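Local coordinates for ankyrin repeat domain-containing protein EMB506, chloroplastic (Arabidopsis thaliana, PDB 6JD6) that takes part in the early differentiation of proplastids during embryo development, is needed for normal leaf and cotyledon margins, and has molecular condensate scaffold activity, at residues His163-Gly168 against Phe198-Asp203; His150-Gly155 against Ala159-Leu164; Glu84-Gln87 against Glu93-Ile96. All blocks are in the same frame, centred on the assembly; numbering follows the deposited sequence.

In the fold
Interactions 1 and 2 sit side by side in the ankyrin stack, their centres 11 Å apart, and both use helix 158-166. Interaction 2 closes the helical hairpin within repeat ANK 2, while interaction 1 joins the end of that hairpin's second helix to the tyrosine that follows the matching helix of ANK 3. H163 and L164 belong to both, and a sulfate ion, probably from the crystallisation liquor, is bound at H163 and R166 on this helix. Interaction 3 lies apart, in the helical pair 76-86 and 91-99 near the N-terminal end of the modelled chain; its nearest atoms are about 25 Å from either of the others.

Interaction 1. Residues His163-Gly168 against Phe198-Asp203; sequences HLLRKG and FKYNVD. With SO4 (sulfate ion), chain I.
The ring of Y200 meets L165 obliquely, neither flat on a face nor squarely at an edge: L165 CB lies 3.6 Å from Y200 CZ, and L165 CD1 comes within 3.9 Å of Y200 CE2. Two other flat groups, the H163 imidazole and the R166 guanidinium, turn their edges to the sulfate. H163 ND1 donates to sulfate O4 (2.9 Å) in a nearly straight bond of 166°. R166 NE reaches sulfate O2, in the guanidinium plane, at 3.1 Å, while R166 NH2 bonds to O4, which thus accepts from both residues. The arginine chain bends at chi3 (-59°), folding the guanidinium back along its own helix toward the histidine. Two basic side chains one helical turn apart thereby form a small anion site on the surface, and the NE2 side of the imidazole is held by D129 OD1. The hydroxyl of Y200 extends past L165 to the end of the helix, lying 4.1 Å from R166 CG. There G168, with positive phi, completes a Schellman motif that ends the helix. Helix 158-166 of ANK 2 thus packs against the end of helix 191-199 of ANK 3, where L165 also touches L196 and L197, in the repeat-to-repeat stacking of an ankyrin domain; on the other flank, H163 and L164 rest on helix 125-133.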
loop_
_atom_site.group_PDB
_atom_site.type_symbol
_atom_site.label_atom_id
_atom_site.label_comp_id
_atom_site.label_asym_id
_atom_site.label_seq_id
_atom_site.Cartn_x
_atom_site.Cartn_y
_atom_site.Cartn_z
ATOM N N HIS A 163 4.230 7.256 13.935
ATOM C CA HIS A 163 3.250 7.284 15.017
ATOM C C HIS A 163 3.028 5.888 15.588
ATOM O O HIS A 163 3.050 5.695 16.801
ATOM C CB HIS A 163 1.913 7.859 14.534
ATOM C CG HIS A 163 0.832 7.812 15.568
ATOM N ND1 HIS A 163 0.682 8.782 16.535
ATOM C CD2 HIS A 163 -0.143 6.900 15.800
ATOM C CE1 HIS A 163 -0.341 8.477 17.312
ATOM N NE2 HIS A 163 -0.859 7.337 16.888
ATOM N N LEU A 164 2.807 4.921 14.701
ATOM C CA LEU A 164 2.600 3.528 15.092
ATOM C C LEU A 164 3.784 2.969 15.874
ATOM O O LEU A 164 3.603 2.293 16.885
ATOM C CB LEU A 164 2.342 2.659 13.858
ATOM C CG LEU A 164 0.972 2.800 13.192
ATOM C CD1 LEU A 164 0.935 2.040 11.872
ATOM C CD2 LEU A 164 -0.115 2.303 14.128
ATOM N N LEU A 165 4.994 3.255 15.401
ATOM C CA LEU A 165 6.208 2.795 16.073
ATOM C C LEU A 165 6.337 3.395 17.464
ATOM O O LEU A 165 6.726 2.708 18.408
ATOM C CB LEU A 165 7.450 3.116 15.237
ATOM C CG LEU A 165 7.594 2.296 13.952
ATOM C CD1 LEU A 165 8.744 2.804 13.096
ATOM C CD2 LEU A 165 7.790 0.827 14.284
ATOM N N ARG A 166 6.008 4.678 17.595
ATOM C CA ARG A 166 6.061 5.331 18.899
ATOM C C ARG A 166 5.021 4.735 19.839
ATOM O O ARG A 166 5.230 4.680 21.048
ATOM C CB ARG A 166 5.872 6.845 18.776
ATOM C CG ARG A 166 7.097 7.581 18.251
ATOM C CD ARG A 166 6.945 9.093 18.386
ATOM N NE ARG A 166 5.786 9.596 17.653
ATOM C CZ ARG A 166 5.800 9.918 16.363
ATOM N NH1 ARG A 166 6.914 9.788 15.657
ATOM N NH2 ARG A 166 4.699 10.368 15.777
ATOM N N LYS A 167 3.907 4.275 19.275
ATOM C CA LYS A 167 2.855 3.642 20.069
ATOM C C LYS A 167 3.123 2.168 20.395
ATOM O O LYS A 167 2.331 1.528 21.088
ATOM C CB LYS A 167 1.489 3.800 19.398
ATOM C CG LYS A 167 0.693 4.963 19.952
ATOM C CD LYS A 167 -0.794 4.803 19.699
ATOM C CE LYS A 167 -1.588 5.662 20.670
ATOM N NZ LYS A 167 -1.040 7.048 20.736
ATOM N N GLY A 168 4.232 1.632 19.895
ATOM C CA GLY A 168 4.639 0.284 20.250
ATOM C C GLY A 168 4.276 -0.797 19.247
ATOM O O GLY A 168 4.313 -1.982 19.575
ATOM N N PHE A 198 15.987 1.198 11.797
ATOM C CA PHE A 198 17.286 0.887 12.391
ATOM C C PHE A 198 17.287 1.244 13.870
ATOM O O PHE A 198 17.893 0.552 14.686
ATOM C CB PHE A 198 18.412 1.654 11.694
ATOM C CG PHE A 198 18.689 1.195 10.295
ATOM C CD1 PHE A 198 18.250 -0.043 9.853
ATOM C CD2 PHE A 198 19.401 2.001 9.419
ATOM C CE1 PHE A 198 18.513 -0.465 8.564
ATOM C CE2 PHE A 198 19.665 1.584 8.127
ATOM C CZ PHE A 198 19.222 0.349 7.700
ATOM N N LYS A 199 16.606 2.332 14.212
ATOM C CA LYS A 199 16.569 2.806 15.592
ATOM C C LYS A 199 15.756 1.880 16.493
ATOM O O LYS A 199 15.906 1.898 17.711
ATOM C CB LYS A 199 16.042 4.242 15.655
ATOM C CG LYS A 199 16.961 5.238 14.965
ATOM C CD LYS A 199 16.523 6.672 15.183
ATOM C CE LYS A 199 17.572 7.641 14.652
ATOM N NZ LYS A 199 17.335 9.041 15.110
ATOM N N TYR A 200 14.905 1.063 15.883
ATOM C CA TYR A 200 14.150 0.058 16.623
ATOM C C TYR A 200 14.845 -1.297 16.555
ATOM O O TYR A 200 14.281 -2.320 16.945
ATOM C CB TYR A 200 12.711 -0.020 16.109
ATOM C CG TYR A 200 11.891 1.175 16.537
ATOM C CD1 TYR A 200 11.185 1.161 17.733
ATOM C CD2 TYR A 200 11.849 2.327 15.763
ATOM C CE1 TYR A 200 10.443 2.255 18.139
ATOM C CE2 TYR A 200 11.111 3.427 16.162
ATOM C CZ TYR A 200 10.412 3.384 17.351
ATOM O OH TYR A 200 9.675 4.473 17.754
ATOM N N ASN A 201 16.078 -1.282 16.061
ATOM C CA ASN A 201 16.927 -2.468 16.012
ATOM C C ASN A 201 16.300 -3.660 15.297
ATOM O O ASN A 201 16.390 -4.791 15.767
ATOM C CB ASN A 201 17.383 -2.866 17.419
ATOM C CG ASN A 201 18.238 -1.800 18.072
ATOM O OD1 ASN A 201 19.381 -1.575 17.671
ATOM N ND2 ASN A 201 17.692 -1.137 19.087
ATOM N N VAL A 202 15.666 -3.400 14.159
ATOM C CA VAL A 202 15.120 -4.476 13.347
ATOM C C VAL A 202 16.248 -5.330 12.778
ATOM O O VAL A 202 17.390 -4.881 12.655
ATOM C CB VAL A 202 14.248 -3.943 12.189
ATOM C CG1 VAL A 202 13.117 -3.067 12.731
ATOM C CG2 VAL A 202 15.099 -3.175 11.181
ATOM N N ASP A 203 15.920 -6.572 12.446
ATOM C CA ASP A 203 16.859 -7.475 11.803
ATOM C C ASP A 203 16.951 -7.096 10.325
ATOM O O ASP A 203 16.001 -7.299 9.566
ATOM C CB ASP A 203 16.366 -8.913 11.981
ATOM C CG ASP A 203 17.210 -9.929 11.239
ATOM O OD1 ASP A 203 18.332 -9.593 10.802
ATOM O OD2 ASP A 203 16.745 -11.079 11.103
HETATM S S SO4 I . 2.207 11.199 18.528
HETATM O O1 SO4 I . 3.008 12.318 19.018
HETATM O O2 SO4 I . 2.900 9.944 18.809
HETATM O O3 SO4 I . 0.912 11.203 19.201
HETATM O O4 SO4 I . 2.009 11.333 17.087
#

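Interaction 2. Residues His150-Gly155 against Ala159-Leu164; sequences HKAIIG and AVISHL. With SO4 (sulfate ion), chain I.
A152 and I161 form the tight centre of this contact, their CA atoms 5.9 Å apart. The methyl of A152 sits among three side chains of the facing helix: I161 CG1 is 3.9 Å from A152 CB, V160 CG1 is 4.0 Å from it, and L164 CD1 is a little farther. I161 reaches beyond the alanine. With CG1 anti to the carbonyl carbon (chi1 -68°) and an extended chi2, its CD1 comes to 3.5 Å from A152 O and 3.7 Å from I153 CG1, where the two isoleucines cross at about a right angle. Segments 150-154 and 159-164 run antiparallel, at 155° and with axes 9.0 Å apart, as in the helix-turn-helix of an ankyrin repeat; the small A152 side chain leaves room for I161 to lie close against it. On the looser far side of helix 158-166, A159 is exposed, while S162 and H163 point away from the facing helix and are partly exposed, S162 still touching L196. All five touching residues are buried, with V160 and L164 against M128 of helix 125-133, I153 against Y184 of helix 181-187 and I161 against T193 of helix 191-199. The side chains that meet are all alkyl, and the one polar atom touched is the carbonyl A152 O, against I161 CD1; the hairpin is therefore held here mainly by fit.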
loop_
_atom_site.group_PDB
_atom_site.type_symbol
_atom_site.label_atom_id
_atom_site.label_comp_id
_atom_site.label_asym_id
_atom_site.label_seq_id
_atom_site.Cartn_x
_atom_site.Cartn_y
_atom_site.Cartn_z
ATOM N N HIS A 150 2.661 -2.755 8.530
ATOM C CA HIS A 150 2.995 -3.280 7.205
ATOM C C HIS A 150 2.323 -2.447 6.118
ATOM O O HIS A 150 2.969 -2.006 5.169
ATOM C CB HIS A 150 2.519 -4.725 7.049
ATOM C CG HIS A 150 3.374 -5.739 7.744
ATOM N ND1 HIS A 150 2.934 -6.460 8.832
ATOM C CD2 HIS A 150 4.626 -6.185 7.479
ATOM C CE1 HIS A 150 3.883 -7.294 9.220
ATOM N NE2 HIS A 150 4.921 -7.148 8.414
ATOM N N LYS A 151 1.018 -2.236 6.269
ATOM C CA LYS A 151 0.235 -1.527 5.262
ATOM C C LYS A 151 0.623 -0.066 5.138
ATOM O O LYS A 151 0.704 0.470 4.030
ATOM C CB LYS A 151 -1.258 -1.639 5.554
ATOM C CG LYS A 151 -1.942 -2.652 4.691
ATOM C CD LYS A 151 -1.775 -2.318 3.221
ATOM C CE LYS A 151 -2.068 -3.540 2.382
ATOM N NZ LYS A 151 -3.398 -4.095 2.732
ATOM N N ALA A 152 0.852 0.573 6.279
ATOM C CA ALA A 152 1.258 1.972 6.302
ATOM C C ALA A 152 2.578 2.164 5.562
ATOM O O ALA A 152 2.811 3.202 4.937
ATOM C CB ALA A 152 1.381 2.460 7.738
ATOM N N ILE A 153 3.444 1.159 5.647
ATOM C CA ILE A 153 4.736 1.210 4.974
ATOM C C ILE A 153 4.568 0.956 3.480
ATOM O O ILE A 153 5.141 1.663 2.658
ATOM C CB ILE A 153 5.724 0.208 5.600
ATOM C CG1 ILE A 153 6.077 0.659 7.021
ATOM C CG2 ILE A 153 6.977 0.097 4.764
ATOM C CD1 ILE A 153 6.930 -0.322 7.780
ATOM N N ILE A 154 3.762 -0.046 3.140
ATOM C CA ILE A 154 3.421 -0.340 1.752
ATOM C C ILE A 154 2.809 0.885 1.058
ATOM O O ILE A 154 2.990 1.088 -0.145
ATOM C CB ILE A 154 2.464 -1.547 1.675
ATOM C CG1 ILE A 154 3.192 -2.824 2.106
ATOM C CG2 ILE A 154 1.885 -1.718 0.272
ATOM C CD1 ILE A 154 2.278 -4.025 2.264
ATOM N N GLY A 155 2.109 1.715 1.830
ATOM C CA GLY A 155 1.527 2.940 1.310
ATOM C C GLY A 155 2.457 4.129 1.462
ATOM O O GLY A 155 2.137 5.236 1.029
ATOM N N ALA A 159 4.340 9.594 8.265
ATOM C CA ALA A 159 3.909 10.176 9.537
ATOM C C ALA A 159 3.087 9.179 10.355
ATOM O O ALA A 159 3.156 9.160 11.585
ATOM C CB ALA A 159 3.120 11.454 9.304
ATOM N N VAL A 160 2.303 8.359 9.663
ATOM C CA VAL A 160 1.530 7.301 10.304
ATOM C C VAL A 160 2.466 6.194 10.792
ATOM O O VAL A 160 2.310 5.676 11.901
ATOM C CB VAL A 160 0.479 6.718 9.334
ATOM C CG1 VAL A 160 -0.169 5.475 9.917
ATOM C CG2 VAL A 160 -0.576 7.771 9.007
ATOM N N ILE A 161 3.446 5.850 9.959
ATOM C CA ILE A 161 4.458 4.859 10.314
ATOM C C ILE A 161 5.150 5.199 11.632
ATOM O O ILE A 161 5.182 4.381 12.552
ATOM C CB ILE A 161 5.513 4.724 9.201
ATOM C CG1 ILE A 161 4.880 4.097 7.957
ATOM C CG2 ILE A 161 6.705 3.899 9.686
ATOM C CD1 ILE A 161 5.648 4.361 6.672
ATOM N N SER A 162 5.685 6.411 11.731
ATOM C CA SER A 162 6.407 6.819 12.929
ATOM C C SER A 162 5.491 6.890 14.152
ATOM O O SER A 162 5.923 6.615 15.271
ATOM C CB SER A 162 7.115 8.158 12.710
ATOM O OG SER A 162 6.182 9.203 12.522
ATOM N N HIS A 163 4.230 7.256 13.935
ATOM C CA HIS A 163 3.250 7.284 15.017
ATOM C C HIS A 163 3.028 5.888 15.588
ATOM O O HIS A 163 3.050 5.695 16.801
ATOM C CB HIS A 163 1.913 7.859 14.534
ATOM C CG HIS A 163 0.832 7.812 15.568
ATOM N ND1 HIS A 163 0.682 8.782 16.535
ATOM C CD2 HIS A 163 -0.143 6.900 15.800
ATOM C CE1 HIS A 163 -0.341 8.477 17.312
ATOM N NE2 HIS A 163 -0.859 7.337 16.888
ATOM N N LEU A 164 2.807 4.921 14.701
ATOM C CA LEU A 164 2.600 3.528 15.092
ATOM C C LEU A 164 3.784 2.969 15.874
ATOM O O LEU A 164 3.603 2.293 16.885
ATOM C CB LEU A 164 2.342 2.659 13.858
ATOM C CG LEU A 164 0.972 2.800 13.192
ATOM C CD1 LEU A 164 0.935 2.040 11.872
ATOM C CD2 LEU A 164 -0.115 2.303 14.128
HETATM S S SO4 I . 2.207 11.199 18.528
HETATM O O1 SO4 I . 3.008 12.318 19.018
HETATM O O2 SO4 I . 2.900 9.944 18.809
HETATM O O3 SO4 I . 0.912 11.203 19.201
HETATM O O4 SO4 I . 2.009 11.333 17.087
#

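Interaction 3. Residues Glu84-Gln87 against Glu93-Ile96; sequences EVEQ and ERVI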
loop_
_atom_site.group_PDB
_atom_site.type_symbol
_atom_site.label_atom_id
_atom_site.label_comp_id
_atom_site.label_asym_id
_atom_site.label_seq_id
_atom_site.Cartn_x
_atom_site.Cartn_y
_atom_site.Cartn_z
ATOM N N GLU A 84 -27.672 17.448 14.641
ATOM C CA GLU A 84 -27.996 17.676 13.231
ATOM C C GLU A 84 -28.169 16.366 12.478
ATOM O O GLU A 84 -29.115 16.195 11.712
ATOM C CB GLU A 84 -26.905 18.497 12.544
ATOM C CG GLU A 84 -26.909 19.975 12.895
ATOM C CD GLU A 84 -25.811 20.738 12.179
ATOM O OE1 GLU A 84 -25.170 20.152 11.279
ATOM O OE2 GLU A 84 -25.592 21.923 12.515
ATOM N N VAL A 85 -27.247 15.440 12.710
ATOM C CA VAL A 85 -27.265 14.159 12.025
ATOM C C VAL A 85 -28.412 13.265 12.498
ATOM O O VAL A 85 -29.091 12.637 11.684
ATOM C CB VAL A 85 -25.921 13.437 12.192
ATOM C CG1 VAL A 85 -25.996 12.043 11.619
ATOM C CG2 VAL A 85 -24.816 14.237 11.515
ATOM N N GLU A 86 -28.634 13.217 13.808
ATOM C CA GLU A 86 -29.717 12.416 14.366
ATOM C C GLU A 86 -31.074 12.856 13.832
ATOM O O GLU A 86 -31.976 12.034 13.654
ATOM C CB GLU A 86 -29.703 12.478 15.893
ATOM C CG GLU A 86 -28.531 11.736 16.518
ATOM C CD GLU A 86 -28.344 12.064 17.984
ATOM O OE1 GLU A 86 -29.201 12.774 18.550
ATOM O OE2 GLU A 86 -27.335 11.617 18.567
ATOM N N GLN A 87 -31.204 14.154 13.571
ATOM C CA GLN A 87 -32.436 14.725 13.029
ATOM C C GLN A 87 -32.729 14.238 11.612
ATOM O O GLN A 87 -33.866 14.303 11.151
ATOM C CB GLN A 87 -32.354 16.249 13.041
ATOM C CG GLN A 87 -32.564 16.873 14.409
ATOM C CD GLN A 87 -32.338 18.373 14.401
ATOM O OE1 GLN A 87 -31.401 18.869 13.770
ATOM N NE2 GLN A 87 -33.197 19.104 15.100
ATOM N N GLU A 93 -32.362 3.618 12.176
ATOM C CA GLU A 93 -30.963 4.006 12.080
ATOM C C GLU A 93 -30.496 4.626 13.393
ATOM O O GLU A 93 -29.375 4.389 13.840
ATOM C CB GLU A 93 -30.770 4.984 10.920
ATOM C CG GLU A 93 -31.083 4.379 9.560
ATOM C CD GLU A 93 -31.228 5.426 8.473
ATOM O OE1 GLU A 93 -31.511 6.596 8.803
ATOM O OE2 GLU A 93 -31.063 5.080 7.288
ATOM N N ARG A 94 -31.374 5.410 14.007
ATOM C CA ARG A 94 -31.104 6.046 15.292
ATOM C C ARG A 94 -30.826 5.018 16.385
ATOM O O ARG A 94 -29.911 5.189 17.193
ATOM C CB ARG A 94 -32.292 6.918 15.699
ATOM C CG ARG A 94 -31.975 8.393 15.871
ATOM C CD ARG A 94 -31.289 8.663 17.198
ATOM N NE ARG A 94 -31.742 9.919 17.797
ATOM C CZ ARG A 94 -31.415 10.325 19.020
ATOM N NH1 ARG A 94 -30.628 9.573 19.781
ATOM N NH2 ARG A 94 -31.877 11.480 19.484
ATOM N N VAL A 95 -31.623 3.954 16.413
ATOM C CA VAL A 95 -31.445 2.899 17.407
ATOM C C VAL A 95 -30.063 2.247 17.288
ATOM O O VAL A 95 -29.388 2.024 18.291
ATOM C CB VAL A 95 -32.556 1.831 17.312
ATOM C CG1 VAL A 95 -32.207 0.616 18.160
ATOM C CG2 VAL A 95 -33.899 2.415 17.741
ATOM N N ILE A 96 -29.637 1.964 16.063
ATOM C CA ILE A 96 -28.319 1.374 15.840
ATOM C C ILE A 96 -27.199 2.311 16.294
ATOM O O ILE A 96 -26.246 1.887 16.954
ATOM C CB ILE A 96 -28.112 1.010 14.362
ATOM C CG1 ILE A 96 -29.205 0.041 13.900
ATOM C CG2 ILE A 96 -26.725 0.415 14.146
ATOM C CD1 ILE A 96 -29.048 -0.403 12.460
#
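E86 and R94 meet as a carboxylate stacked on a guanidinium, the two planes 27° apart. E86 OE1 stands over one face of the R94 guanidinium, displaced toward its rim, and lies 3.1 Å from R94 NH2 and 3.3 Å from R94 CZ. Because OE1 sits above the guanidinium and not in line with its N-H groups, this salt bridge is electrostatic only. The second oxygen is more distant, with E86 OE2 4.1 Å from R94 NH1. Below the charged ends, the methylenes of the glutamate lie beside the inner part of the guanidinium, E86 CB being 3.8 Å from R94 NE, so that van der Waals contact of the glutamate methylenes with the guanidinium accompanies the attraction.

Different chain shapes bring the two groups together. The glutamate is extended beyond CG (chi2 167°), whereas the arginine bends at chi2 (-78°) and again at chi3, which carries its guanidinium across to the other helix although its first bond heads along the flank. An alanine at R94 would remove the guanidinium that E86 stacks on, and would probably leave that carboxylate without its mate across the contact and freer to turn. Because neither residue is fully buried and no directed hydrogen bond fixes the pair, the attraction is likely to be moderated by solvent.

Farther out, E93 OE1 accepts a hydrogen bond from E90 N, close to the start of helix 91-99. With their CA atoms 6.6 Å apart, E86 and R94 join helix 76-86 to helix 91-99 across the short connection between them. Another protein chain packs on this region, where V85 and E93 touch its apolar side chains and I96 an aromatic one, placing the helical pair beside a protein-protein interface.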